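Local coordinates for acetyltransferase, GNAT family (Listeria monocytogenes str. 4b, PDB 2OH1), which probably transfers an acetyl group from acetyl-coenzyme A to an acceptor that is not known, as a member of the GNAT acetyltransferase family, at residues 137-142 / 173-178; 120-125 / 156-161; 102-107 / 133-138; 64-69 / 81-86; 94-99 / 164-169. All coordinates share one frame; numbering follows the deposited sequence. Where two conformers were deposited one is given.

Interaction 1. Residues 137-142 / 173-178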
# COMPACT_ATOMS: atom_id res chain seq x y z
N VAL A 137 -7.38 -15.41 0.17
CA VAL A 137 -7.85 -14.34 1.01
C VAL A 137 -8.92 -13.58 0.21
O VAL A 137 -8.70 -13.26 -0.94
CB VAL A 137 -6.69 -13.42 1.40
CG1 VAL A 137 -7.19 -12.17 2.05
CG2 VAL A 137 -5.71 -14.14 2.34
N PRO A 138 -10.10 -13.40 0.78
CA PRO A 138 -11.22 -12.89 -0.03
C PRO A 138 -11.26 -11.38 -0.35
O PRO A 138 -11.97 -10.99 -1.27
CB PRO A 138 -12.45 -13.26 0.80
CG PRO A 138 -11.96 -13.36 2.20
CD PRO A 138 -10.55 -13.84 2.13
N PHE A 139 -10.49 -10.55 0.39
CA PHE A 139 -10.55 -9.11 0.23
C PHE A 139 -9.17 -8.47 0.36
O PHE A 139 -8.33 -8.91 1.16
CB PHE A 139 -11.41 -8.45 1.31
CG PHE A 139 -12.82 -8.97 1.41
CD1 PHE A 139 -13.77 -8.59 0.48
CD2 PHE A 139 -13.18 -9.81 2.44
CE1 PHE A 139 -15.08 -9.08 0.57
CE2 PHE A 139 -14.49 -10.28 2.54
CZ PHE A 139 -15.42 -9.91 1.61
N ILE A 140 -8.97 -7.40 -0.40
CA ILE A 140 -7.92 -6.41 -0.13
C ILE A 140 -8.69 -5.17 0.34
O ILE A 140 -9.70 -4.78 -0.27
CB ILE A 140 -7.08 -5.98 -1.39
CG1 ILE A 140 -6.38 -7.14 -2.10
CG2 ILE A 140 -6.04 -4.88 -1.04
CD1 ILE A 140 -5.53 -8.02 -1.19
N ARG A 141 -8.19 -4.55 1.41
CA ARG A 141 -8.84 -3.42 2.07
C ARG A 141 -7.90 -2.28 2.28
O ARG A 141 -6.69 -2.47 2.41
CB ARG A 141 -9.43 -3.84 3.41
CG ARG A 141 -10.65 -4.78 3.19
CD ARG A 141 -11.16 -5.30 4.51
NE ARG A 141 -12.44 -5.99 4.34
CZ ARG A 141 -13.00 -6.74 5.24
NH1 ARG A 141 -12.39 -6.99 6.38
NH2 ARG A 141 -14.17 -7.31 4.95
N LEU A 142 -8.47 -1.10 2.28
CA LEU A 142 -7.68 0.08 2.65
C LEU A 142 -8.61 1.20 3.12
O LEU A 142 -9.82 1.11 2.99
CB LEU A 142 -6.82 0.53 1.50
CG LEU A 142 -7.61 0.94 0.26
CD1 LEU A 142 -8.07 2.41 0.34
CD2 LEU A 142 -6.84 0.63 -1.00
N GLN A 173 -12.92 -1.73 -0.20
CA GLN A 173 -12.49 -3.12 -0.37
C GLN A 173 -12.70 -3.62 -1.76
O GLN A 173 -13.59 -3.16 -2.47
CB GLN A 173 -13.14 -4.04 0.63
CG GLN A 173 -14.55 -4.37 0.45
CD GLN A 173 -15.12 -5.40 1.48
OE1 GLN A 173 -14.50 -5.78 2.47
NE2 GLN A 173 -16.36 -5.77 1.24
N LYS A 174 -11.84 -4.54 -2.13
CA LYS A 174 -11.96 -5.20 -3.40
C LYS A 174 -12.10 -6.69 -3.12
O LYS A 174 -11.22 -7.29 -2.49
CB LYS A 174 -10.76 -4.90 -4.27
CG LYS A 174 -10.92 -5.43 -5.67
CD LYS A 174 -9.74 -5.28 -6.57
CE LYS A 174 -9.58 -3.93 -7.10
NZ LYS A 174 -8.85 -3.96 -8.42
N GLU A 175 -13.14 -7.32 -3.64
CA GLU A 175 -13.30 -8.74 -3.47
C GLU A 175 -12.40 -9.44 -4.47
O GLU A 175 -12.30 -9.06 -5.64
CB GLU A 175 -14.77 -9.13 -3.63
CG GLU A 175 -15.11 -10.48 -2.95
CD GLU A 175 -16.63 -10.67 -2.69
OE1 GLU A 175 -17.43 -9.88 -3.24
OE2 GLU A 175 -16.98 -11.63 -1.94
N LEU A 176 -11.70 -10.49 -4.03
CA LEU A 176 -10.76 -11.19 -4.87
C LEU A 176 -11.37 -12.50 -5.32
O LEU A 176 -11.57 -13.38 -4.49
CB LEU A 176 -9.53 -11.49 -4.07
CG LEU A 176 -8.77 -10.27 -3.52
CD1 LEU A 176 -7.51 -10.65 -2.73
CD2 LEU A 176 -8.42 -9.36 -4.68
N SER A 177 -11.54 -12.63 -6.61
CA SER A 177 -12.15 -13.84 -7.18
C SER A 177 -11.26 -15.05 -7.18
O SER A 177 -10.13 -15.02 -7.62
CB SER A 177 -12.58 -13.59 -8.63
OG SER A 177 -13.34 -14.70 -9.10
N GLN A 178 -11.85 -16.17 -6.72
CA GLN A 178 -11.22 -17.50 -6.88
C GLN A 178 -11.65 -18.23 -8.15
O GLN A 178 -11.18 -19.33 -8.39
CB GLN A 178 -11.55 -18.37 -5.67
CG GLN A 178 -10.82 -17.97 -4.43
CD GLN A 178 -9.32 -18.26 -4.50
OE1 GLN A 178 -8.90 -19.39 -4.85
NE2 GLN A 178 -8.51 -17.29 -4.09
O HOH W 1 -9.53 -15.00 -2.95

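Interaction 2. Residues 120-125 / 156-161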
# COMPACT_ATOMS: atom_id res chain seq x y z
N LEU A 120 1.95 3.37 -11.57
CA LEU A 120 2.62 2.22 -11.00
C LEU A 120 1.86 1.66 -9.77
O LEU A 120 1.85 0.45 -9.58
CB LEU A 120 4.09 2.61 -10.67
CG LEU A 120 4.98 1.48 -10.14
CD1 LEU A 120 5.17 0.43 -11.18
CD2 LEU A 120 6.35 2.07 -9.63
N SER A 121 1.20 2.54 -9.01
CA SER A 121 0.45 2.12 -7.83
C SER A 121 -0.64 1.12 -8.23
O SER A 121 -0.95 0.26 -7.44
CB SER A 121 -0.14 3.33 -7.08
OG SER A 121 -0.92 4.11 -7.95
N LYS A 122 -1.22 1.26 -9.42
CA LYS A 122 -2.29 0.33 -9.84
C LYS A 122 -1.71 -1.07 -9.94
O LYS A 122 -2.32 -2.05 -9.52
CB LYS A 122 -2.85 0.74 -11.19
CG LYS A 122 -3.99 -0.16 -11.68
CD LYS A 122 -4.54 0.32 -13.00
CE LYS A 122 -5.93 -0.24 -13.29
NZ LYS A 122 -6.37 0.14 -14.66
N GLN A 123 -0.51 -1.19 -10.49
CA GLN A 123 0.13 -2.48 -10.65
C GLN A 123 0.66 -3.01 -9.32
O GLN A 123 0.73 -4.23 -9.13
CB GLN A 123 1.27 -2.43 -11.68
CG GLN A 123 0.89 -1.90 -13.05
CD GLN A 123 -0.36 -2.57 -13.60
OE1 GLN A 123 -0.50 -3.78 -13.53
NE2 GLN A 123 -1.28 -1.77 -14.13
N MSE A 124 1.10 -2.11 -8.42
CA MSE A 124 1.50 -2.53 -7.08
C MSE A 124 0.32 -3.17 -6.34
O MSE A 124 0.41 -4.26 -5.78
CB MSE A 124 2.09 -1.36 -6.31
CG MSE A 124 3.33 -0.89 -6.98
SE MSE A 124 4.05 0.82 -6.47
CE MSE A 124 4.37 0.25 -4.80
N ILE A 125 -0.84 -2.50 -6.39
CA ILE A 125 -2.03 -3.05 -5.75
C ILE A 125 -2.45 -4.36 -6.45
O ILE A 125 -2.80 -5.33 -5.77
CB ILE A 125 -3.15 -2.03 -5.82
CG1 ILE A 125 -2.79 -0.82 -4.96
CG2 ILE A 125 -4.54 -2.67 -5.39
CD1 ILE A 125 -3.71 0.33 -5.11
N VAL A 156 -11.29 4.31 -6.35
CA VAL A 156 -12.49 3.91 -7.08
C VAL A 156 -12.13 3.49 -8.52
O VAL A 156 -12.59 2.48 -9.03
CB VAL A 156 -13.54 5.04 -7.04
CG1 VAL A 156 -14.76 4.74 -8.00
CG2 VAL A 156 -13.91 5.33 -5.58
N ARG A 157 -11.29 4.27 -9.17
CA ARG A 157 -10.84 4.00 -10.54
C ARG A 157 -10.14 2.64 -10.61
O ARG A 157 -10.30 1.92 -11.60
CB ARG A 157 -9.89 5.09 -10.97
CG ARG A 157 -9.58 5.07 -12.43
CD ARG A 157 -9.01 6.39 -12.86
NE ARG A 157 -7.69 6.60 -12.27
CZ ARG A 157 -7.38 7.57 -11.41
NH1 ARG A 157 -8.28 8.47 -11.02
NH2 ARG A 157 -6.14 7.66 -10.96
N TYR A 158 -9.41 2.30 -9.56
CA TYR A 158 -8.73 1.00 -9.47
C TYR A 158 -9.64 -0.17 -9.08
O TYR A 158 -9.16 -1.29 -8.89
CB TYR A 158 -7.57 1.07 -8.48
CG TYR A 158 -6.37 1.95 -8.85
CD1 TYR A 158 -6.23 2.60 -10.08
CD2 TYR A 158 -5.30 2.02 -7.95
CE1 TYR A 158 -5.08 3.37 -10.35
CE2 TYR A 158 -4.19 2.77 -8.21
CZ TYR A 158 -4.08 3.43 -9.40
OH TYR A 158 -2.93 4.16 -9.66
N GLY A 159 -10.95 0.06 -8.94
CA GLY A 159 -11.91 -1.01 -8.74
C GLY A 159 -12.28 -1.34 -7.31
O GLY A 159 -12.94 -2.33 -7.08
N PHE A 160 -11.88 -0.51 -6.36
CA PHE A 160 -12.28 -0.70 -5.00
C PHE A 160 -13.70 -0.22 -4.78
O PHE A 160 -14.13 0.76 -5.38
CB PHE A 160 -11.34 0.02 -4.04
CG PHE A 160 -10.05 -0.66 -3.86
CD1 PHE A 160 -9.02 -0.51 -4.81
CD2 PHE A 160 -9.85 -1.50 -2.78
CE1 PHE A 160 -7.82 -1.17 -4.62
CE2 PHE A 160 -8.64 -2.16 -2.60
CZ PHE A 160 -7.65 -1.99 -3.52
N GLN A 161 -14.42 -0.95 -3.94
CA GLN A 161 -15.78 -0.59 -3.52
C GLN A 161 -15.78 0.16 -2.21
O GLN A 161 -15.26 -0.29 -1.19
CB GLN A 161 -16.69 -1.82 -3.40
CG GLN A 161 -18.16 -1.51 -3.00
CD GLN A 161 -18.86 -0.51 -3.92
OE1 GLN A 161 -19.40 0.51 -3.46
NE2 GLN A 161 -18.87 -0.79 -5.21

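Interaction 3. Residues 102-107 / 133-138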
# COMPACT_ATOMS: atom_id res chain seq x y z
N LYS A 102 -11.06 -12.58 6.69
CA LYS A 102 -9.68 -12.57 6.32
C LYS A 102 -9.54 -11.55 5.21
O LYS A 102 -10.33 -11.48 4.28
CB LYS A 102 -9.24 -13.92 5.79
CG LYS A 102 -9.54 -15.09 6.75
CD LYS A 102 -8.93 -14.87 8.10
CE LYS A 102 -9.12 -16.11 8.99
NZ LYS A 102 -8.46 -15.84 10.29
N ALA A 103 -8.49 -10.75 5.31
CA ALA A 103 -8.24 -9.69 4.36
C ALA A 103 -6.81 -9.23 4.54
O ALA A 103 -6.25 -9.40 5.60
CB ALA A 103 -9.19 -8.51 4.58
N TYR A 104 -6.25 -8.68 3.48
CA TYR A 104 -5.03 -7.92 3.52
C TYR A 104 -5.36 -6.44 3.51
O TYR A 104 -6.35 -6.01 2.87
CB TYR A 104 -4.20 -8.19 2.28
CG TYR A 104 -3.64 -9.61 2.16
CD1 TYR A 104 -3.68 -10.54 3.22
CD2 TYR A 104 -3.01 -10.00 0.96
CE1 TYR A 104 -3.07 -11.80 3.09
CE2 TYR A 104 -2.47 -11.26 0.83
CZ TYR A 104 -2.50 -12.12 1.88
OH TYR A 104 -1.96 -13.39 1.74
N TYR A 105 -4.58 -5.66 4.25
CA TYR A 105 -4.80 -4.25 4.42
C TYR A 105 -3.59 -3.52 3.83
O TYR A 105 -2.46 -3.78 4.19
CB TYR A 105 -4.98 -3.87 5.90
CG TYR A 105 -6.25 -4.48 6.45
CD1 TYR A 105 -6.27 -5.80 6.83
CD2 TYR A 105 -7.44 -3.78 6.48
CE1 TYR A 105 -7.47 -6.43 7.27
CE2 TYR A 105 -8.63 -4.36 6.94
CZ TYR A 105 -8.65 -5.67 7.32
OH TYR A 105 -9.84 -6.25 7.75
N LEU A 106 -3.83 -2.67 2.84
CA LEU A 106 -2.73 -1.95 2.22
C LEU A 106 -2.49 -0.67 2.98
O LEU A 106 -3.29 0.28 2.83
CB LEU A 106 -3.07 -1.63 0.74
CG LEU A 106 -3.45 -2.81 -0.16
CD1 LEU A 106 -3.52 -2.39 -1.65
CD2 LEU A 106 -2.52 -3.98 0.03
N HIS A 107 -1.35 -0.58 3.70
CA HIS A 107 -0.99 0.55 4.51
C HIS A 107 -0.26 1.67 3.83
O HIS A 107 -0.52 2.85 4.15
CB HIS A 107 -0.20 0.10 5.69
CG HIS A 107 -1.05 -0.55 6.74
ND1 HIS A 107 -0.77 -0.45 8.08
CD2 HIS A 107 -2.18 -1.30 6.65
CE1 HIS A 107 -1.70 -1.08 8.76
NE2 HIS A 107 -2.57 -1.61 7.94
N ILE A 133 -5.25 -13.75 -3.84
CA ILE A 133 -5.87 -14.87 -4.58
C ILE A 133 -5.08 -16.17 -4.36
O ILE A 133 -5.64 -17.20 -4.01
CB ILE A 133 -6.04 -14.55 -6.09
CG1 ILE A 133 -7.12 -13.46 -6.26
CG2 ILE A 133 -6.34 -15.83 -6.92
CD1 ILE A 133 -7.16 -12.81 -7.65
N GLU A 134 -3.76 -16.10 -4.50
CA GLU A 134 -2.88 -17.29 -4.28
C GLU A 134 -3.08 -17.87 -2.88
O GLU A 134 -3.03 -19.10 -2.69
CB GLU A 134 -1.41 -16.85 -4.49
CG GLU A 134 -0.30 -17.88 -4.31
N MSE A 135 -3.34 -16.99 -1.92
CA MSE A 135 -3.44 -17.37 -0.54
C MSE A 135 -4.88 -17.53 -0.08
O MSE A 135 -5.13 -17.65 1.12
CB MSE A 135 -2.68 -16.35 0.30
CG MSE A 135 -1.20 -16.20 -0.11
SE MSE A 135 -0.25 -17.86 -0.08
CE MSE A 135 -0.23 -18.35 -1.93
N SER A 136 -5.82 -17.51 -1.02
CA SER A 136 -7.24 -17.68 -0.71
C SER A 136 -7.82 -16.65 0.27
O SER A 136 -8.64 -16.97 1.12
CB SER A 136 -7.52 -19.12 -0.19
OG SER A 136 -7.35 -20.04 -1.25
N VAL A 137 -7.38 -15.41 0.17
CA VAL A 137 -7.85 -14.34 1.01
C VAL A 137 -8.92 -13.58 0.21
O VAL A 137 -8.70 -13.26 -0.94
CB VAL A 137 -6.69 -13.42 1.40
CG1 VAL A 137 -7.19 -12.17 2.05
CG2 VAL A 137 -5.71 -14.14 2.34
N PRO A 138 -10.10 -13.40 0.78
CA PRO A 138 -11.22 -12.89 -0.03
C PRO A 138 -11.26 -11.38 -0.35
O PRO A 138 -11.97 -10.99 -1.27
CB PRO A 138 -12.45 -13.26 0.80
CG PRO A 138 -11.96 -13.36 2.20
CD PRO A 138 -10.55 -13.84 2.13

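Interaction 4. Residues 64-69 / 81-86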
# COMPACT_ATOMS: atom_id res chain seq x y z
N LEU A 64 7.58 -10.91 8.04
CA LEU A 64 6.26 -11.42 7.76
C LEU A 64 5.86 -11.34 6.29
O LEU A 64 4.75 -11.77 5.90
CB LEU A 64 5.26 -10.59 8.55
CG LEU A 64 5.32 -10.73 10.07
CD1 LEU A 64 4.42 -9.69 10.76
CD2 LEU A 64 4.98 -12.17 10.50
N GLY A 65 6.78 -10.88 5.44
CA GLY A 65 6.50 -10.82 4.01
C GLY A 65 5.47 -9.75 3.65
O GLY A 65 4.69 -9.92 2.68
N GLU A 66 5.53 -8.64 4.37
CA GLU A 66 4.58 -7.57 4.22
C GLU A 66 5.12 -6.37 3.46
O GLU A 66 4.45 -5.32 3.43
CB GLU A 66 4.06 -7.16 5.62
CG GLU A 66 3.11 -8.21 6.17
CD GLU A 66 2.56 -7.99 7.58
OE1 GLU A 66 3.17 -7.24 8.37
OE2 GLU A 66 1.48 -8.53 7.92
N VAL A 67 6.35 -6.45 2.94
CA VAL A 67 6.93 -5.41 2.13
C VAL A 67 7.23 -5.92 0.75
O VAL A 67 8.02 -6.86 0.57
CB VAL A 67 8.22 -4.88 2.74
CG1 VAL A 67 8.71 -3.66 1.90
CG2 VAL A 67 8.07 -4.43 4.19
N ALA A 68 6.65 -5.33 -0.27
CA ALA A 68 6.91 -5.70 -1.67
C ALA A 68 7.67 -4.59 -2.34
O ALA A 68 7.33 -3.41 -2.15
CB ALA A 68 5.60 -5.93 -2.40
N LEU A 69 8.74 -4.93 -3.07
CA LEU A 69 9.60 -4.00 -3.74
C LEU A 69 9.44 -4.14 -5.24
O LEU A 69 9.36 -5.24 -5.76
CB LEU A 69 11.05 -4.33 -3.38
CG LEU A 69 11.36 -4.28 -1.86
CD1 LEU A 69 12.89 -4.60 -1.66
CD2 LEU A 69 10.93 -2.97 -1.24
N MSE A 81 5.65 -1.20 -1.28
CA MSE A 81 4.33 -1.32 -0.74
C MSE A 81 4.36 -2.06 0.59
O MSE A 81 4.96 -3.13 0.68
CB MSE A 81 3.49 -2.05 -1.72
CG MSE A 81 2.08 -2.29 -1.28
SE MSE A 81 0.87 -2.97 -2.62
CE MSE A 81 1.77 -4.58 -2.95
N ILE A 82 3.68 -1.47 1.57
CA ILE A 82 3.48 -2.01 2.90
C ILE A 82 2.09 -2.56 2.97
O ILE A 82 1.05 -1.89 2.77
CB ILE A 82 3.75 -0.96 4.01
CG1 ILE A 82 5.12 -0.28 3.82
CG2 ILE A 82 3.64 -1.67 5.38
CD1 ILE A 82 6.34 -1.20 3.52
N ILE A 83 2.04 -3.83 3.26
CA ILE A 83 0.74 -4.34 3.61
C ILE A 83 0.68 -4.92 5.02
O ILE A 83 1.70 -5.06 5.73
CB ILE A 83 0.34 -5.37 2.66
CG1 ILE A 83 1.04 -6.68 2.97
CG2 ILE A 83 0.57 -4.93 1.22
CD1 ILE A 83 0.53 -7.75 1.95
N ARG A 84 -0.51 -5.27 5.42
CA ARG A 84 -0.66 -6.06 6.60
C ARG A 84 -1.45 -7.29 6.15
O ARG A 84 -2.51 -7.14 5.52
CB ARG A 84 -1.41 -5.32 7.67
CG ARG A 84 -0.65 -4.17 8.26
CD ARG A 84 0.81 -4.58 8.69
NE ARG A 84 1.25 -3.66 9.74
CZ ARG A 84 0.93 -3.75 11.02
NH1 ARG A 84 0.20 -4.75 11.48
NH2 ARG A 84 1.34 -2.82 11.86
N LYS A 85 -0.93 -8.48 6.41
CA LYS A 85 -1.62 -9.72 6.01
C LYS A 85 -2.69 -10.18 6.99
O LYS A 85 -3.44 -11.10 6.70
CB LYS A 85 -0.60 -10.80 5.75
CG LYS A 85 0.22 -10.58 4.53
CD LYS A 85 1.01 -11.85 4.36
CE LYS A 85 2.25 -11.72 3.64
NZ LYS A 85 2.89 -13.08 3.79
N THR A 86 -2.75 -9.51 8.15
CA THR A 86 -3.78 -9.58 9.16
C THR A 86 -4.04 -8.17 9.64
O THR A 86 -3.14 -7.37 9.62
CB THR A 86 -3.31 -10.49 10.34
OG1 THR A 86 -2.10 -9.97 10.91
CG2 THR A 86 -3.01 -11.93 9.82
O HOH W 2 0.63 -10.52 9.53
O HOH W 3 0.40 -7.82 10.07

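Interaction 5. Residues 94-99 / 164-169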
# COMPACT_ATOMS: atom_id res chain seq x y z
N LEU A 94 -11.31 0.15 12.89
CA LEU A 94 -11.95 0.85 11.82
C LEU A 94 -13.04 0.02 11.12
O LEU A 94 -14.09 0.52 10.79
CB LEU A 94 -10.88 1.33 10.83
CG LEU A 94 -11.27 2.53 10.04
CD1 LEU A 94 -11.36 3.77 10.92
CD2 LEU A 94 -10.33 2.67 8.84
N TRP A 95 -12.75 -1.26 10.89
CA TRP A 95 -13.59 -2.18 10.08
C TRP A 95 -14.72 -2.87 10.90
O TRP A 95 -15.58 -3.51 10.34
CB TRP A 95 -12.70 -3.19 9.32
CG TRP A 95 -12.02 -2.53 8.13
CD1 TRP A 95 -10.88 -1.79 8.14
CD2 TRP A 95 -12.53 -2.44 6.78
NE1 TRP A 95 -10.63 -1.29 6.91
CE2 TRP A 95 -11.63 -1.68 6.04
CE3 TRP A 95 -13.67 -2.99 6.13
CZ2 TRP A 95 -11.84 -1.41 4.67
CZ3 TRP A 95 -13.87 -2.72 4.78
CH2 TRP A 95 -12.95 -1.95 4.08
N GLU A 96 -14.64 -2.74 12.22
CA GLU A 96 -15.72 -3.19 13.13
C GLU A 96 -16.04 -4.65 12.82
O GLU A 96 -15.11 -5.47 12.80
CB GLU A 96 -16.93 -2.25 13.06
CG GLU A 96 -16.56 -0.83 13.48
CD GLU A 96 -17.73 0.09 13.74
OE1 GLU A 96 -18.86 -0.21 13.26
OE2 GLU A 96 -17.52 1.12 14.43
N ASP A 97 -17.29 -5.02 12.57
CA ASP A 97 -17.59 -6.45 12.48
C ASP A 97 -17.13 -7.09 11.17
O ASP A 97 -17.25 -8.30 10.98
CB ASP A 97 -19.08 -6.70 12.70
CG ASP A 97 -19.53 -6.29 14.09
OD1 ASP A 97 -18.85 -6.67 15.08
OD2 ASP A 97 -20.55 -5.58 14.19
N LEU A 98 -16.60 -6.30 10.25
CA LEU A 98 -15.94 -6.87 9.10
C LEU A 98 -14.52 -7.29 9.41
O LEU A 98 -13.95 -8.03 8.65
CB LEU A 98 -15.98 -5.89 7.93
CG LEU A 98 -17.33 -5.49 7.33
CD1 LEU A 98 -17.11 -4.75 6.00
CD2 LEU A 98 -18.18 -6.70 7.14
N ALA A 99 -13.96 -6.89 10.56
CA ALA A 99 -12.56 -7.17 10.86
C ALA A 99 -12.27 -8.68 11.02
O ALA A 99 -11.12 -9.11 10.95
CB ALA A 99 -12.08 -6.37 12.10
N GLY A 164 -17.91 2.27 3.57
CA GLY A 164 -18.38 3.01 4.74
C GLY A 164 -17.38 4.03 5.20
O GLY A 164 -16.41 4.33 4.50
N LYS A 165 -17.61 4.58 6.40
CA LYS A 165 -16.80 5.69 6.89
C LYS A 165 -16.66 5.61 8.40
O LYS A 165 -17.61 5.17 9.07
CB LYS A 165 -17.39 7.03 6.45
CG LYS A 165 -18.54 7.48 7.25
CD LYS A 165 -19.15 8.80 6.72
CE LYS A 165 -18.22 9.97 6.85
NZ LYS A 165 -19.04 11.24 6.90
N LYS A 166 -15.48 5.96 8.90
CA LYS A 166 -15.27 6.00 10.35
C LYS A 166 -14.05 6.83 10.64
O LYS A 166 -13.04 6.78 9.90
CB LYS A 166 -15.11 4.61 10.93
CG LYS A 166 -14.93 4.60 12.46
CD LYS A 166 -15.06 3.23 13.05
CE LYS A 166 -14.75 3.22 14.55
NZ LYS A 166 -14.89 1.85 15.13
N ASN A 167 -14.17 7.66 11.70
CA ASN A 167 -13.02 8.41 12.22
C ASN A 167 -12.37 9.33 11.20
O ASN A 167 -11.15 9.60 11.27
CB ASN A 167 -12.01 7.47 12.86
CG ASN A 167 -12.48 6.94 14.23
OD1 ASN A 167 -13.33 7.55 14.85
ND2 ASN A 167 -11.94 5.85 14.68
N GLY A 168 -13.18 9.81 10.25
CA GLY A 168 -12.69 10.70 9.21
C GLY A 168 -12.11 10.03 8.02
O GLY A 168 -11.45 10.70 7.19
N PHE A 169 -12.25 8.69 7.93
CA PHE A 169 -11.76 7.90 6.81
C PHE A 169 -12.89 7.26 6.02
O PHE A 169 -13.87 6.86 6.59
CB PHE A 169 -10.79 6.78 7.27
CG PHE A 169 -9.48 7.28 7.84
CD1 PHE A 169 -9.44 7.75 9.15
CD2 PHE A 169 -8.36 7.34 7.09
CE1 PHE A 169 -8.30 8.23 9.68
CE2 PHE A 169 -7.19 7.82 7.62
CZ PHE A 169 -7.16 8.26 8.93

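Interaction 1. Residues 137-142 / 173-178
The carboxamide of Q173 lies stacked over one face of the F139 ring, their planes 7° apart, with OE1 3.5 Å from CD1 of F139 and displaced toward the rim. At the ring's edge comes the backbone O of K174. The same Q173 amide is nearly coplanar with the guanidinium of R141, which grips it side-on: R141 NE reaches Q173 OE1 at 2.8 Å and R141 NH2 reaches it at 2.9 Å, both in the carbonyl plane. Glutamine suits this place because its flat amide can stack and accept at once, and the paired bonds fix its rotation. A chi1 of 74° sets Q173 CG between its backbone N and carbonyl carbon, from where the extended chain runs alongside R141. D101 forms a salt bridge with NH2 of R141, while L98 O and Y105 OH take NH1.

On the face that carries I140 and K174, CD1 of I140 packs against CD1 of L176 at 3.6 Å, covered by helix 120-134. I140 and K174 exchange two backbone bonds, and L176 N donates to P138 O at 2.8 Å. One water ties V137 O to L176 O and to NE2 of Q178. These are antiparallel neighbours, strands 139-145 and 169-175, in the C-terminal half of the GNAT sheet.

Interaction 2. Residues 120-125 / 156-161
Y158 and K122 bring the backbones closest, their CA atoms 6.5 Å apart, where the first turns of helix 120-134 face the end of helix 149-157. That second helix closes in a Schellman motif at G159, whose positive phi of 95° would jam a side chain against the preceding carbonyl O; glycine therefore fits there.

Y158 points its ring at the other helix. CB of K122 lies over one face in a CH-pi contact, 3.7 Å from the ring centroid; CG and CD continue past CD1 and CE1 of Y158 before the extended chain leads away. CD1 of I125 meets the ring edge at CD2 of Y158 (3.7 Å), and the other branch of I125, CG2, touches the edge of the F160 ring at CE1, also 3.7 Å. The branched isoleucine thus serves two aromatics at once.

At the phenol end, OG of S121 and OH of Y158 are hydrogen-bonded at 2.6 Å. S121 OG also bonds to an unidentified ligand, probably from the crystallisation liquor, so a short hydroxyl pair anchors an otherwise apolar ring beside what may be a pocket.

Interaction 3. Residues 102-107 / 133-138
Apolar packing dominates, and both methyls of V137 meet the ring of Y104. CG2 touches it at CE1, 3.6 Å away, and the two side chains cross at about a right angle; CG1 sits over one face of that ring, toward its rim, and also packs 3.5 Å from CA of A103. A beta-branched residue suits this spot, since its two methyls together cover the ring and the adjoining backbone. A chi1 of 169° sets CG1 of V137 anti to the backbone N, where it reaches both A103 CA and the ring face, while CG2 takes the CE1 side.

Mixed contacts flank this core. OH of Y104 rests 3.4 Å from CB of M135, a selenomethionine modelled in two conformations. The pyrrolidine of P138 presses CD to within 3.2 Å of the backbone O of K102, a buried oxygen that has no hydrogen-bonding partner in the model.

The backbone supplies the shape: S136, at positive phi, is the C-prime residue of a Schellman motif ending helix 120-134. This turn returns the chain from helix to sheet in the beta-alpha-beta unit formed by strand 103-111, helix 120-134 and strand 139-145.

Interaction 4. Residues 64-69 / 81-86
E66 and K85 form the polar centre: K85 N donates to OE2 of E66 at 2.8 Å, almost straight (174°), approaching from above the carboxylate plane. A water shared with OG1 of T86 also donates to OE2 of E66, at 2.7 Å. The glutamate, extended beyond CG, suits the place because its length carries the carboxylate past I83 to the K85 amide. Its other oxygen, OE1, forms a salt bridge with R61; R84 NE is a further opposite charge 4.3 Å from OE1, without an N-H aimed at it.

K85 reaches back along the other segment, its chain extended so that NZ donates to L64 O at 3.1 Å, in the carbonyl plane. G65 takes the positive phi of a Schellman motif, and a CB there would crowd K85 NZ.

Backbone bonds follow: I83 N donates to E66 O at 2.8 Å, and A68 and M81 exchange a pair. Outward lies packing: V67 and I82 lie side by side on one face, and CB of A68 meets CE of selenomethionine M81 (4.1 Å) on the other. In this hairpin of strands 67-71 and 77-84, the V67–I82 face meets helix 58-63, the A68–M81 face helix 120-134, and strand 103-111 adjoins strand 77-84.

Interaction 5. Residues 94-99 / 164-169
K166 and E96 form a salt bridge between the first residue of a type I' beta turn, K166 to F169, and the residue just beyond helix 89-95; the turn joins the last two strands of the sheet in a hairpin. NZ of K166 donates to OE2 of E96 at 2.8 Å, using the oxygen's anti lone pair, on the side away from OE1. The ammonium also donates to the backbone O of D93, so it is held by a carboxylate and a helix carbonyl together. Lysine fits because its fully extended chain, with CG anti to the backbone N (chi1 -178°), spans the gap.

Within the turn, K166 and F169 satisfy each other's backbone: K166 N donates to F169 O at 3.0 Å and F169 N to K166 O at 2.9 Å. N167 and G168 take the left-handed conformations that a type I' turn requires, to which asparagine and glycine are suited. L94 supplies the apolar part, sliding past K166 in the opposite direction, with its CD1 methyl 3.8 Å from CB of K166.

Interactions 1, 3, 4 and 5 all reach one mixed sheet, while interaction 2 sets helix 120-134 against the loop after helix 149-157. Probable hydrogen bonds join several of them. Interactions 1 and 3, centres 6 Å apart, share V137 and P138 and are linked from R141 N to Y104 O (2.8 Å). R84 N and Y105 O (2.7 Å) connect interactions 4 and 3, as neighbouring strands 77-84 and 103-111. K174 NZ of interaction 1 reaches Y158 O of interaction 2 at 2.7 Å, and R141 NH1 meets L98 O of interaction 5 at 2.9 Å. Interactions 4 and 5 are farthest apart, centres 21 Å distant. Bound small molecules adjoin interaction 2, an unidentified one at S121 and an ethanediol at K122, probably from the crystallisation liquor but possibly marking a pocket.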